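Side-chain contacts in RimK domain protein ATP-grasp (Sphaerobacter thermophilus, PDB 5I47), which probably binds ATP and a metal ion as an ATP-grasp ligase of the RimK/LysX type, its own substrate not being established: residues R15-L20 / L56-A61; I22-A27 / M270-V275; A38-S43 / A66-L71; V184-S189 / A252-F257. All blocks are in the same frame, centred on the assembly; numbering follows the deposited sequence.

Contact 1 (R15-L20 / L56-A61)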
loop_
_atom_site.group_PDB
_atom_site.type_symbol
_atom_site.label_atom_id
_atom_site.label_comp_id
_atom_site.label_asym_id
_atom_site.label_seq_id
_atom_site.Cartn_x
_atom_site.Cartn_y
_atom_site.Cartn_z
ATOM N N ARG B 15 -6.785 6.600 26.424
ATOM C CA ARG B 15 -5.687 7.156 27.191
ATOM C C ARG B 15 -5.987 8.627 27.486
ATOM O O ARG B 15 -7.128 9.084 27.320
ATOM C CB ARG B 15 -4.374 6.960 26.433
ATOM C CG ARG B 15 -3.949 5.515 26.256
ATOM C CD ARG B 15 -2.808 5.420 25.256
ATOM N NE ARG B 15 -3.099 6.185 24.042
ATOM C CZ ARG B 15 -2.480 7.311 23.691
ATOM N NH1 ARG B 15 -1.518 7.811 24.454
ATOM N NH2 ARG B 15 -2.821 7.934 22.570
ATOM N N VAL B 16 -4.958 9.369 27.905
ATOM C CA VAL B 16 -5.146 10.760 28.315
ATOM C C VAL B 16 -5.672 11.597 27.153
ATOM O O VAL B 16 -6.613 12.382 27.308
ATOM C CB VAL B 16 -3.835 11.334 28.879
ATOM C CG1 VAL B 16 -3.896 12.850 28.937
ATOM C CG2 VAL B 16 -3.567 10.771 30.267
ATOM N N GLU B 17 -5.069 11.445 25.971
ATOM C CA GLU B 17 -5.522 12.214 24.815
ATOM C C GLU B 17 -6.967 11.883 24.462
ATOM O O GLU B 17 -7.737 12.768 24.071
ATOM C CB GLU B 17 -4.605 11.961 23.618
ATOM C CG GLU B 17 -3.216 12.576 23.743
ATOM C CD GLU B 17 -2.225 11.655 24.431
ATOM O OE1 GLU B 17 -2.652 10.594 24.941
ATOM O OE2 GLU B 17 -1.019 11.989 24.454
ATOM N N GLU B 18 -7.360 10.615 24.613
ATOM C CA GLU B 18 -8.711 10.210 24.237
ATOM C C GLU B 18 -9.761 10.819 25.160
ATOM O O GLU B 18 -10.842 11.209 24.705
ATOM C CB GLU B 18 -8.819 8.685 24.223
ATOM C CG GLU B 18 -8.345 8.038 22.927
ATOM C CD GLU B 18 -6.850 8.178 22.712
ATOM O OE1 GLU B 18 -6.078 7.736 23.590
ATOM O OE2 GLU B 18 -6.445 8.741 21.671
ATOM N N ARG B 19 -9.469 10.921 26.457
ATOM C CA ARG B 19 -10.458 11.498 27.363
ATOM C C ARG B 19 -10.549 13.014 27.225
ATOM O O ARG B 19 -11.640 13.576 27.369
ATOM C CB ARG B 19 -10.150 11.105 28.811
ATOM C CG ARG B 19 -8.826 11.608 29.347
ATOM C CD ARG B 19 -8.413 10.823 30.579
ATOM N NE ARG B 19 -8.614 9.390 30.374
ATOM C CZ ARG B 19 -7.859 8.442 30.919
ATOM N NH1 ARG B 19 -6.837 8.770 31.700
ATOM N NH2 ARG B 19 -8.121 7.163 30.674
ATOM N N LEU B 20 -9.426 13.686 26.946
ATOM C CA LEU B 20 -9.472 15.110 26.624
ATOM C C LEU B 20 -10.379 15.371 25.430
ATOM O O LEU B 20 -11.138 16.349 25.414
ATOM C CB LEU B 20 -8.066 15.636 26.336
ATOM C CG LEU B 20 -7.067 15.667 27.488
ATOM C CD1 LEU B 20 -5.713 16.173 27.006
ATOM C CD2 LEU B 20 -7.600 16.533 28.615
ATOM N N LEU B 56 -12.569 9.619 14.130
ATOM C CA LEU B 56 -11.253 10.212 14.342
ATOM C C LEU B 56 -10.275 9.088 14.651
ATOM O O LEU B 56 -10.370 8.451 15.705
ATOM C CB LEU B 56 -11.289 11.246 15.466
ATOM C CG LEU B 56 -9.968 11.887 15.899
ATOM C CD1 LEU B 56 -9.298 12.601 14.740
ATOM C CD2 LEU B 56 -10.215 12.848 17.048
ATOM N N ASP B 57 -9.348 8.834 13.732
ATOM C CA ASP B 57 -8.390 7.749 13.912
ATOM C C ASP B 57 -7.342 8.173 14.928
ATOM O O ASP B 57 -6.550 9.088 14.673
ATOM C CB ASP B 57 -7.748 7.375 12.579
ATOM C CG ASP B 57 -7.031 6.039 12.631
ATOM O OD1 ASP B 57 -6.501 5.679 13.699
ATOM O OD2 ASP B 57 -7.002 5.344 11.599
ATOM N N ARG B 58 -7.336 7.507 16.082
ATOM C CA ARG B 58 -6.403 7.788 17.161
ATOM C C ARG B 58 -5.258 6.785 17.211
ATOM O O ARG B 58 -4.563 6.693 18.230
ATOM C CB ARG B 58 -7.144 7.814 18.500
ATOM C CG ARG B 58 -8.241 8.861 18.581
ATOM C CD ARG B 58 -7.655 10.253 18.690
ATOM N NE ARG B 58 -6.599 10.293 19.694
ATOM C CZ ARG B 58 -5.349 10.672 19.454
ATOM N NH1 ARG B 58 -4.996 11.073 18.241
ATOM N NH2 ARG B 58 -4.455 10.664 20.434
ATOM N N GLY B 59 -5.047 6.031 16.133
ATOM C CA GLY B 59 -4.020 5.019 16.084
ATOM C C GLY B 59 -2.832 5.434 15.228
ATOM O O GLY B 59 -2.854 6.434 14.509
ATOM N N GLU B 60 -1.772 4.636 15.340
ATOM C CA GLU B 60 -0.589 4.807 14.508
ATOM C C GLU B 60 -0.960 4.648 13.037
ATOM O O GLU B 60 -1.763 3.786 12.671
ATOM C CB GLU B 60 0.479 3.783 14.910
ATOM C CG GLU B 60 1.814 3.902 14.189
ATOM C CD GLU B 60 2.614 2.602 14.218
ATOM O OE1 GLU B 60 2.064 1.561 14.652
ATOM O OE2 GLU B 60 3.792 2.612 13.796
ATOM N N ALA B 61 -0.386 5.497 12.190
ATOM C CA ALA B 61 -0.721 5.475 10.773
ATOM C C ALA B 61 -0.115 4.246 10.108
ATOM O O ALA B 61 1.108 4.077 10.102
ATOM C CB ALA B 61 -0.221 6.747 10.098
HETATM O O HOH W 1 -4.168 5.805 21.425
#

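Contact 2 (I22-A27 / M270-V275)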
loop_
_atom_site.group_PDB
_atom_site.type_symbol
_atom_site.label_atom_id
_atom_site.label_comp_id
_atom_site.label_asym_id
_atom_site.label_seq_id
_atom_site.Cartn_x
_atom_site.Cartn_y
_atom_site.Cartn_z
ATOM N N ILE B 22 -12.894 13.448 24.531
ATOM C CA ILE B 22 -14.270 13.204 24.946
ATOM C C ILE B 22 -14.840 14.429 25.650
ATOM O O ILE B 22 -16.029 14.737 25.507
ATOM C CB ILE B 22 -14.349 11.941 25.823
ATOM C CG1 ILE B 22 -13.970 10.709 24.995
ATOM C CG2 ILE B 22 -15.742 11.778 26.420
ATOM C CD1 ILE B 22 -14.412 9.400 25.597
ATOM N N GLU B 23 -14.008 15.162 26.395
ATOM C CA GLU B 23 -14.460 16.420 26.983
ATOM C C GLU B 23 -14.756 17.448 25.900
ATOM O O GLU B 23 -15.824 18.071 25.896
ATOM C CB GLU B 23 -13.412 16.961 27.957
ATOM C CG GLU B 23 -13.157 16.082 29.170
ATOM C CD GLU B 23 -12.125 16.677 30.116
ATOM O OE1 GLU B 23 -12.001 17.922 30.163
ATOM O OE2 GLU B 23 -11.435 15.898 30.809
ATOM N N ALA B 24 -13.819 17.632 24.966
ATOM C CA ALA B 24 -13.982 18.661 23.943
ATOM C C ALA B 24 -15.171 18.365 23.038
ATOM O O ALA B 24 -15.890 19.284 22.631
ATOM C CB ALA B 24 -12.696 18.791 23.127
ATOM N N PHE B 25 -15.397 17.089 22.712
ATOM C CA PHE B 25 -16.566 16.731 21.913
ATOM C C PHE B 25 -17.852 16.883 22.717
ATOM O O PHE B 25 -18.881 17.308 22.178
ATOM C CB PHE B 25 -16.437 15.302 21.381
ATOM C CG PHE B 25 -15.635 15.192 20.113
ATOM C CD1 PHE B 25 -16.154 15.639 18.911
ATOM C CD2 PHE B 25 -14.368 14.627 20.122
ATOM C CE1 PHE B 25 -15.422 15.539 17.744
ATOM C CE2 PHE B 25 -13.631 14.525 18.956
ATOM C CZ PHE B 25 -14.159 14.981 17.766
ATOM N N ALA B 26 -17.819 16.530 24.006
ATOM C CA ALA B 26 -18.992 16.727 24.850
ATOM C C ALA B 26 -19.293 18.209 25.029
ATOM O O ALA B 26 -20.460 18.619 25.019
ATOM C CB ALA B 26 -18.789 16.052 26.206
ATOM N N ALA B 27 -18.250 19.030 25.180
ATOM C CA ALA B 27 -18.429 20.473 25.272
ATOM C C ALA B 27 -19.036 21.060 24.007
ATOM O O ALA B 27 -19.666 22.121 24.069
ATOM C CB ALA B 27 -17.090 21.149 25.572
HETATM N N MSE B 270 -9.087 22.135 19.366
HETATM C CA MSE B 270 -8.835 22.387 17.953
HETATM C C MSE B 270 -9.189 21.177 17.096
HETATM O O MSE B 270 -9.753 21.316 16.011
HETATM C CB MSE B 270 -7.372 22.764 17.739
HETATM C CG MSE B 270 -6.931 23.971 18.535
HETATM SE SE MSE B 270 -5.012 24.261 18.405
HETATM C CE MSE B 270 -4.885 24.557 16.474
ATOM N N ILE B 271 -8.845 19.988 17.593
ATOM C CA ILE B 271 -9.156 18.757 16.873
ATOM C C ILE B 271 -10.663 18.554 16.797
ATOM O O ILE B 271 -11.208 18.225 15.738
ATOM C CB ILE B 271 -8.452 17.560 17.533
ATOM C CG1 ILE B 271 -6.936 17.695 17.383
ATOM C CG2 ILE B 271 -8.936 16.252 16.933
ATOM C CD1 ILE B 271 -6.166 16.497 17.862
ATOM N N ALA B 272 -11.361 18.758 17.918
ATOM C CA ALA B 272 -12.815 18.634 17.915
ATOM C C ALA B 272 -13.459 19.646 16.979
ATOM O O ALA B 272 -14.477 19.344 16.345
ATOM C CB ALA B 272 -13.359 18.798 19.332
ATOM N N ASP B 273 -12.885 20.849 16.880
ATOM C CA ASP B 273 -13.383 21.829 15.921
ATOM C C ASP B 273 -13.129 21.375 14.490
ATOM O O ASP B 273 -14.004 21.499 13.628
ATOM C CB ASP B 273 -12.738 23.194 16.170
ATOM C CG ASP B 273 -13.284 23.889 17.406
ATOM O OD1 ASP B 273 -14.451 23.628 17.773
ATOM O OD2 ASP B 273 -12.546 24.704 18.005
ATOM N N PHE B 274 -11.935 20.843 14.218
ATOM C CA PHE B 274 -11.620 20.401 12.866
ATOM C C PHE B 274 -12.498 19.234 12.431
ATOM O O PHE B 274 -12.782 19.090 11.238
ATOM C CB PHE B 274 -10.139 20.026 12.773
ATOM C CG PHE B 274 -9.706 19.602 11.396
ATOM C CD1 PHE B 274 -9.608 20.529 10.368
ATOM C CD2 PHE B 274 -9.389 18.278 11.131
ATOM C CE1 PHE B 274 -9.213 20.140 9.103
ATOM C CE2 PHE B 274 -8.989 17.885 9.865
ATOM C CZ PHE B 274 -8.900 18.817 8.853
ATOM N N VAL B 275 -12.949 18.406 13.376
ATOM C CA VAL B 275 -13.733 17.225 13.021
ATOM C C VAL B 275 -15.177 17.600 12.700
ATOM O O VAL B 275 -15.788 17.030 11.789
ATOM C CB VAL B 275 -13.646 16.181 14.152
ATOM C CG1 VAL B 275 -14.647 15.063 13.935
ATOM C CG2 VAL B 275 -12.239 15.609 14.242
#

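Contact 3 (A38-S43 / A66-L71)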
loop_
_atom_site.group_PDB
_atom_site.type_symbol
_atom_site.label_atom_id
_atom_site.label_comp_id
_atom_site.label_asym_id
_atom_site.label_seq_id
_atom_site.Cartn_x
_atom_site.Cartn_y
_atom_site.Cartn_z
ATOM N N ALA B 38 -10.356 -3.505 16.115
ATOM C CA ALA B 38 -10.191 -4.953 16.134
ATOM C C ALA B 38 -11.517 -5.689 15.994
ATOM O O ALA B 38 -11.525 -6.852 15.579
ATOM C CB ALA B 38 -9.483 -5.382 17.419
ATOM N N LYS B 39 -12.634 -5.041 16.315
ATOM C CA LYS B 39 -13.949 -5.659 16.237
ATOM C C LYS B 39 -14.723 -5.235 14.996
ATOM O O LYS B 39 -15.923 -5.513 14.901
ATOM C CB LYS B 39 -14.757 -5.329 17.497
ATOM C CG LYS B 39 -15.221 -3.880 17.575
ATOM C CD LYS B 39 -15.384 -3.401 19.019
ATOM C CE LYS B 39 -15.718 -1.905 19.069
ATOM N NZ LYS B 39 -15.570 -1.320 20.433
ATOM N N LEU B 40 -14.070 -4.574 14.045
ATOM C CA LEU B 40 -14.735 -4.032 12.865
ATOM C C LEU B 40 -14.605 -5.017 11.708
ATOM O O LEU B 40 -13.503 -5.250 11.200
ATOM C CB LEU B 40 -14.153 -2.670 12.497
ATOM C CG LEU B 40 -14.530 -1.508 13.417
ATOM C CD1 LEU B 40 -13.851 -0.229 12.971
ATOM C CD2 LEU B 40 -16.036 -1.327 13.438
ATOM N N ALA B 41 -15.731 -5.597 11.298
ATOM C CA ALA B 41 -15.832 -6.432 10.101
ATOM C C ALA B 41 -16.748 -5.698 9.124
ATOM O O ALA B 41 -17.971 -5.853 9.163
ATOM C CB ALA B 41 -16.358 -7.827 10.433
ATOM N N LEU B 42 -16.148 -4.901 8.243
ATOM C CA LEU B 42 -16.886 -4.014 7.356
ATOM C C LEU B 42 -17.294 -4.721 6.071
ATOM O O LEU B 42 -16.566 -5.563 5.539
ATOM C CB LEU B 42 -16.052 -2.775 7.020
ATOM C CG LEU B 42 -16.157 -1.567 7.952
ATOM C CD1 LEU B 42 -15.892 -1.943 9.399
ATOM C CD2 LEU B 42 -15.198 -0.472 7.504
ATOM N N SER B 43 -18.475 -4.354 5.568
ATOM C CA SER B 43 -18.984 -4.876 4.310
ATOM C C SER B 43 -18.672 -3.899 3.189
ATOM O O SER B 43 -19.054 -2.723 3.285
ATOM C CB SER B 43 -20.488 -5.107 4.401
ATOM O OG SER B 43 -21.079 -5.131 3.112
ATOM N N ALA B 66 -5.483 3.534 6.556
ATOM C CA ALA B 66 -5.896 4.266 5.364
ATOM C C ALA B 66 -7.003 3.521 4.633
ATOM O O ALA B 66 -7.944 4.140 4.125
ATOM C CB ALA B 66 -4.702 4.497 4.439
ATOM N N VAL B 67 -6.909 2.188 4.581
ATOM C CA VAL B 67 -7.996 1.371 4.043
ATOM C C VAL B 67 -9.269 1.581 4.853
ATOM O O VAL B 67 -10.371 1.668 4.296
ATOM C CB VAL B 67 -7.584 -0.115 4.016
ATOM C CG1 VAL B 67 -8.806 -1.010 3.866
ATOM C CG2 VAL B 67 -6.594 -0.376 2.890
ATOM N N LEU B 68 -9.135 1.670 6.181
ATOM C CA LEU B 68 -10.301 1.857 7.039
ATOM C C LEU B 68 -10.918 3.235 6.842
ATOM O O LEU B 68 -12.148 3.372 6.812
ATOM C CB LEU B 68 -9.912 1.646 8.503
ATOM C CG LEU B 68 -10.992 1.931 9.552
ATOM C CD1 LEU B 68 -12.194 1.024 9.346
ATOM C CD2 LEU B 68 -10.430 1.773 10.953
ATOM N N ALA B 69 -10.079 4.269 6.708
ATOM C CA ALA B 69 -10.591 5.616 6.476
ATOM C C ALA B 69 -11.298 5.718 5.132
ATOM O O ALA B 69 -12.284 6.452 4.995
ATOM C CB ALA B 69 -9.451 6.628 6.555
ATOM N N ALA B 70 -10.809 4.992 4.123
ATOM C CA ALA B 70 -11.434 5.058 2.805
ATOM C C ALA B 70 -12.760 4.312 2.787
ATOM O O ALA B 70 -13.727 4.766 2.166
ATOM C CB ALA B 70 -10.489 4.495 1.744
ATOM N N LEU B 71 -12.821 3.160 3.455
ATOM C CA LEU B 71 -14.065 2.402 3.523
ATOM C C LEU B 71 -15.137 3.187 4.262
ATOM O O LEU B 71 -16.259 3.351 3.767
ATOM C CB LEU B 71 -13.818 1.056 4.206
ATOM C CG LEU B 71 -13.285 -0.065 3.323
ATOM C CD1 LEU B 71 -12.694 -1.172 4.171
ATOM C CD2 LEU B 71 -14.404 -0.595 2.440
#

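Contact 4 (V184-S189 / A252-F257)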
loop_
_atom_site.group_PDB
_atom_site.type_symbol
_atom_site.label_atom_id
_atom_site.label_comp_id
_atom_site.label_asym_id
_atom_site.label_seq_id
_atom_site.Cartn_x
_atom_site.Cartn_y
_atom_site.Cartn_z
ATOM N N VAL B 184 3.444 20.216 15.347
ATOM C CA VAL B 184 2.134 19.649 15.661
ATOM C C VAL B 184 1.066 20.418 14.896
ATOM O O VAL B 184 0.853 21.611 15.138
ATOM C CB VAL B 184 1.856 19.684 17.171
ATOM C CG1 VAL B 184 0.428 19.237 17.456
ATOM C CG2 VAL B 184 2.851 18.812 17.916
ATOM N N VAL B 185 0.387 19.735 13.979
ATOM C CA VAL B 185 -0.727 20.302 13.230
ATOM C C VAL B 185 -2.004 19.686 13.779
ATOM O O VAL B 185 -2.236 18.478 13.638
ATOM C CB VAL B 185 -0.586 20.052 11.724
ATOM C CG1 VAL B 185 -1.749 20.678 10.968
ATOM C CG2 VAL B 185 0.745 20.598 11.229
ATOM N N ALA B 186 -2.830 20.509 14.417
ATOM C CA ALA B 186 -4.069 20.057 15.044
ATOM C C ALA B 186 -5.255 20.545 14.219
ATOM O O ALA B 186 -6.039 21.397 14.640
ATOM C CB ALA B 186 -4.147 20.549 16.495
ATOM N N GLY B 187 -5.378 19.986 13.019
ATOM C CA GLY B 187 -6.448 20.360 12.121
ATOM C C GLY B 187 -6.018 21.378 11.088
ATOM O O GLY B 187 -5.376 21.042 10.090
ATOM N N ARG B 188 -6.343 22.641 11.345
ATOM C CA ARG B 188 -6.209 23.701 10.359
ATOM C C ARG B 188 -4.942 24.531 10.517
ATOM O O ARG B 188 -4.522 25.173 9.550
ATOM C CB ARG B 188 -7.431 24.621 10.441
ATOM C CG ARG B 188 -7.735 25.408 9.194
ATOM C CD ARG B 188 -9.151 25.958 9.266
ATOM N NE ARG B 188 -10.144 24.887 9.288
ATOM C CZ ARG B 188 -10.637 24.309 8.196
ATOM N NH1 ARG B 188 -11.540 23.342 8.302
ATOM N NH2 ARG B 188 -10.225 24.698 6.995
ATOM N N SER B 189 -4.323 24.530 11.696
ATOM C CA SER B 189 -3.188 25.401 11.965
ATOM C C SER B 189 -2.150 24.670 12.807
ATOM O O SER B 189 -2.406 23.604 13.372
ATOM C CB SER B 189 -3.624 26.685 12.687
ATOM O OG SER B 189 -4.702 27.312 12.017
ATOM N N ALA B 252 3.599 11.727 10.891
ATOM C CA ALA B 252 2.855 10.676 11.571
ATOM C C ALA B 252 1.535 11.234 12.077
ATOM O O ALA B 252 1.319 12.445 12.108
ATOM C CB ALA B 252 3.655 10.079 12.736
ATOM N N ASN B 253 0.649 10.330 12.487
ATOM C CA ASN B 253 -0.624 10.738 13.063
ATOM C C ASN B 253 -0.401 11.383 14.426
ATOM O O ASN B 253 0.496 10.998 15.180
ATOM C CB ASN B 253 -1.564 9.537 13.198
ATOM C CG ASN B 253 -2.999 9.948 13.473
ATOM O OD1 ASN B 253 -3.408 11.061 13.151
ATOM N ND2 ASN B 253 -3.769 9.049 14.066
ATOM N N LEU B 254 -1.227 12.385 14.738
ATOM C CA LEU B 254 -1.123 13.087 16.019
ATOM C C LEU B 254 -1.702 12.192 17.111
ATOM O O LEU B 254 -2.867 12.298 17.506
ATOM C CB LEU B 254 -1.832 14.434 15.966
ATOM C CG LEU B 254 -1.640 15.299 17.211
ATOM C CD1 LEU B 254 -0.167 15.614 17.415
ATOM C CD2 LEU B 254 -2.458 16.579 17.121
ATOM N N VAL B 255 -0.861 11.284 17.600
ATOM C CA VAL B 255 -1.263 10.354 18.650
ATOM C C VAL B 255 -0.981 10.926 20.031
ATOM O O VAL B 255 -1.826 10.858 20.927
ATOM C CB VAL B 255 -0.559 8.995 18.450
ATOM C CG1 VAL B 255 -0.863 8.067 19.608
ATOM C CG2 VAL B 255 -0.991 8.359 17.135
ATOM N N ASP B 256 0.204 11.503 20.222
ATOM C CA ASP B 256 0.608 12.080 21.499
ATOM C C ASP B 256 0.537 13.600 21.402
ATOM O O ASP B 256 1.402 14.227 20.783
ATOM C CB ASP B 256 2.021 11.638 21.879
ATOM C CG ASP B 256 2.287 10.185 21.556
ATOM O OD1 ASP B 256 1.422 9.334 21.859
ATOM O OD2 ASP B 256 3.364 9.895 20.990
ATOM N N PHE B 257 -0.490 14.193 22.008
ATOM C CA PHE B 257 -0.502 15.628 22.263
ATOM C C PHE B 257 -0.650 15.907 23.755
ATOM O O PHE B 257 -1.217 16.924 24.160
ATOM C CB PHE B 257 -1.584 16.338 21.447
ATOM C CG PHE B 257 -2.976 15.804 21.650
ATOM C CD1 PHE B 257 -3.811 16.349 22.613
ATOM C CD2 PHE B 257 -3.468 14.793 20.841
ATOM C CE1 PHE B 257 -5.099 15.877 22.783
ATOM C CE2 PHE B 257 -4.754 14.313 21.009
ATOM C CZ PHE B 257 -5.571 14.857 21.978
#

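Contact 1 (R15-L20 / L56-A61)
Two successive bends in Arg58, chi2 -73° and chi3 -47°, fold its chain so that the guanidinium meets the carboxylate of Glu18, likewise bent at chi2. The two flat groups are nearly coplanar, 19° apart. Arg58 NE lies 2.5 Å from Glu18 OE2, a doubtfully short value, and approaches nearly along the C-O axis; the bond is bent, with the oxygen tilted from the guanidinium plane. Arg58 NH2 adds a weak bond to the same Glu18 OE2 at 3.0 Å, so one oxygen takes both. The other oxygen is used on its own helix: Glu18 OE1 accepts from Arg15 N at 3.1 Å through its anti lone pair, joining the N-cap residue to the first turn. Arg15 NH1 pairs with Glu17 OE1 at 3.0 Å, and the aliphatic Glu17 CB packs 3.4 Å from Arg58 NH2. The two guanidinium groups also come close, Arg15 NH2 being 3.8 Å from Arg58 NH2, and the whole forms one salt-bridge network. A water accepts from Arg15 NH2 at 2.8 Å and reaches Arg58 O only weakly. Just before Arg58, Asp57 OD1 closes an Asx turn on Gly59 N and pairs with Arg65. The network joins the start of helix 16-27 to the end of strand 54-57, while Arg58 NH1 and NH2 continue to the carbonyls of Leu254 and Val255, beyond strand 246-253.

Contact 2 (I22-A27 / M270-V275)
Phe25 and Ala272 form the tight part of this helix-helix contact. Ala272 CB sits 4.0 Å from the centroid of the Phe25 ring and only 4° off its normal, a CH-pi contact centred over one face. Val275 approaches the same ring differently: its CB lies in the ring plane, 3.8 Å from Phe25 CZ, so the aromatic group is met from above by one residue and at its edge by another a turn further along. With chi1 at -84°, the ring carbon CG stands beside the backbone N of Phe25, and the ring reaches across although the CB bond does not aim at the partner helix. Behind this pair, Phe25 also touches Val7 and Ala32 of the parallel sheet, and Val275 touches Ala54, which places them on the inner side.

The opposite flank is thinner. There Ala24 CB meets Ala272 CB at 3.9 Å, one methyl against another, and Ala24 remains partly exposed. Towards solvent the apolar packing gives way to charge: Arg28 binds the carbonyl of Ala24 and pairs with Asp273, joining residues 24-28 to helix 267-275 on the exposed side.

The axes of the two segments approach to 9.0 Å, consistent with alanine at the crossing (Ala24, Ala272). The crossing of -52° is close to the value of ridges-into-grooves packing with i±4 ridges on both helices, although the segments are short for tracing ridges. Helix 16-27 is the connection of a beta-alpha-beta crossover between parallel strands 6-10 and 31-35, as in Rossmann-like folds, and helix 267-275 packs against it.

Contact 3 (A38-S43 / A66-L71)
Leu40, Leu42, Leu68 and Leu71 carry the contact, and everything that passes between the two segments is apolar. Leu68 is the central partner: its CG is anti to the backbone N (chi1 175°), which extends the side chain toward the strand and places CD1 3.8 Å from Leu42 CD2. The same Leu68 CD1 also meets Leu40 CD1, more loosely at 4.2 Å, the two side chains crossing at about a right angle. Leu42 in turn uses one methyl twice, since its CD2 also lies 3.9 Å from Leu71 CB, against the root of that side chain and not its branched end. Leu42 CD2 therefore rests against two residues three apart on helix 63-74, and Pro47 packs on both Leu42 and Leu71.

Polar bonding runs in other directions. Within the helix, Leu71 N bonds to Val67 O at 3.0 Å. On the strand, Ala41 and Leu42 pair in an antiparallel ladder with the second subunit, so that the sheet continues across the interface. The second subunit also covers the helix, its Phe113 and Val111 touching Leu68 and Leu71.

All four leucines are buried, and the fit between segments relies on methyl packing without directional bonds. The chemistry is thus divided: apolar packing, presumably driven by the hydrophobic effect, joins segment 38-43 to its own helix, while the backbone of strand 41-42 pairs with a strand of the second subunit.

Contact 4 (V184-S189 / A252-F257)
Leu254 meets a single flat group across this contact, the peptide linking Val185 and Ala186: its CD2 lies 4.0 Å from Val185 O, well off the peptide plane and displaced past the oxygen, so it does not sit over the face. The ring of Phe257 is not part of the meeting; it turns toward Leu21 and Val267. Leu254 is the centre of an inverse gamma turn that follows strand 246-253, an outermost strand of the antiparallel sheet in the ATP-grasp domain. Strand 235-241 lies between this strand and 180-187 in the sheet; Leu254, past the end of its own strand, meets 180-187 beside Thr234, near the start of strand 235-241.

Its CG is anti to the backbone N (chi1 -174°), which carries both methyls away from the turn. They straddle Val184, whose CG1 is 3.7 Å from Leu254 CD1, the two side chains crossing at about a right angle. Ile271 of helix 267-275 packs on the same leucine. The turn is tied to the segment after strand 54-57 by Asn253 ND2, bonded to the carbonyls of Asp57 and Gly59. The most distant touch is with Ala186, whose CB lies 4.4 Å from Leu254 CD2.

In the fold
Along the chain, contact 3 crosses contact 1, and contact 1 crosses contact 2; contacts 3 and 4 are both nested within the long loop that contact 2 closes. Contacts 1 and 2 share helix 16-27, with centres about 12 Å apart, and Leu56 packs on Phe25, Ile271 and Val275. Contact 4 lies about 11 Å from contact 1 and about 13 Å from contact 2, centre to centre, and touches both: Arg58 reaches the 252-257 turn, and Ile271 reaches Leu254. Contact 2, and the Arg58 bonds between contacts 1 and 4, link the preATP-grasp and ATP-grasp parts. Contact 3 is separate, about 17 to 23 Å from the others between centres, where the second subunit attaches.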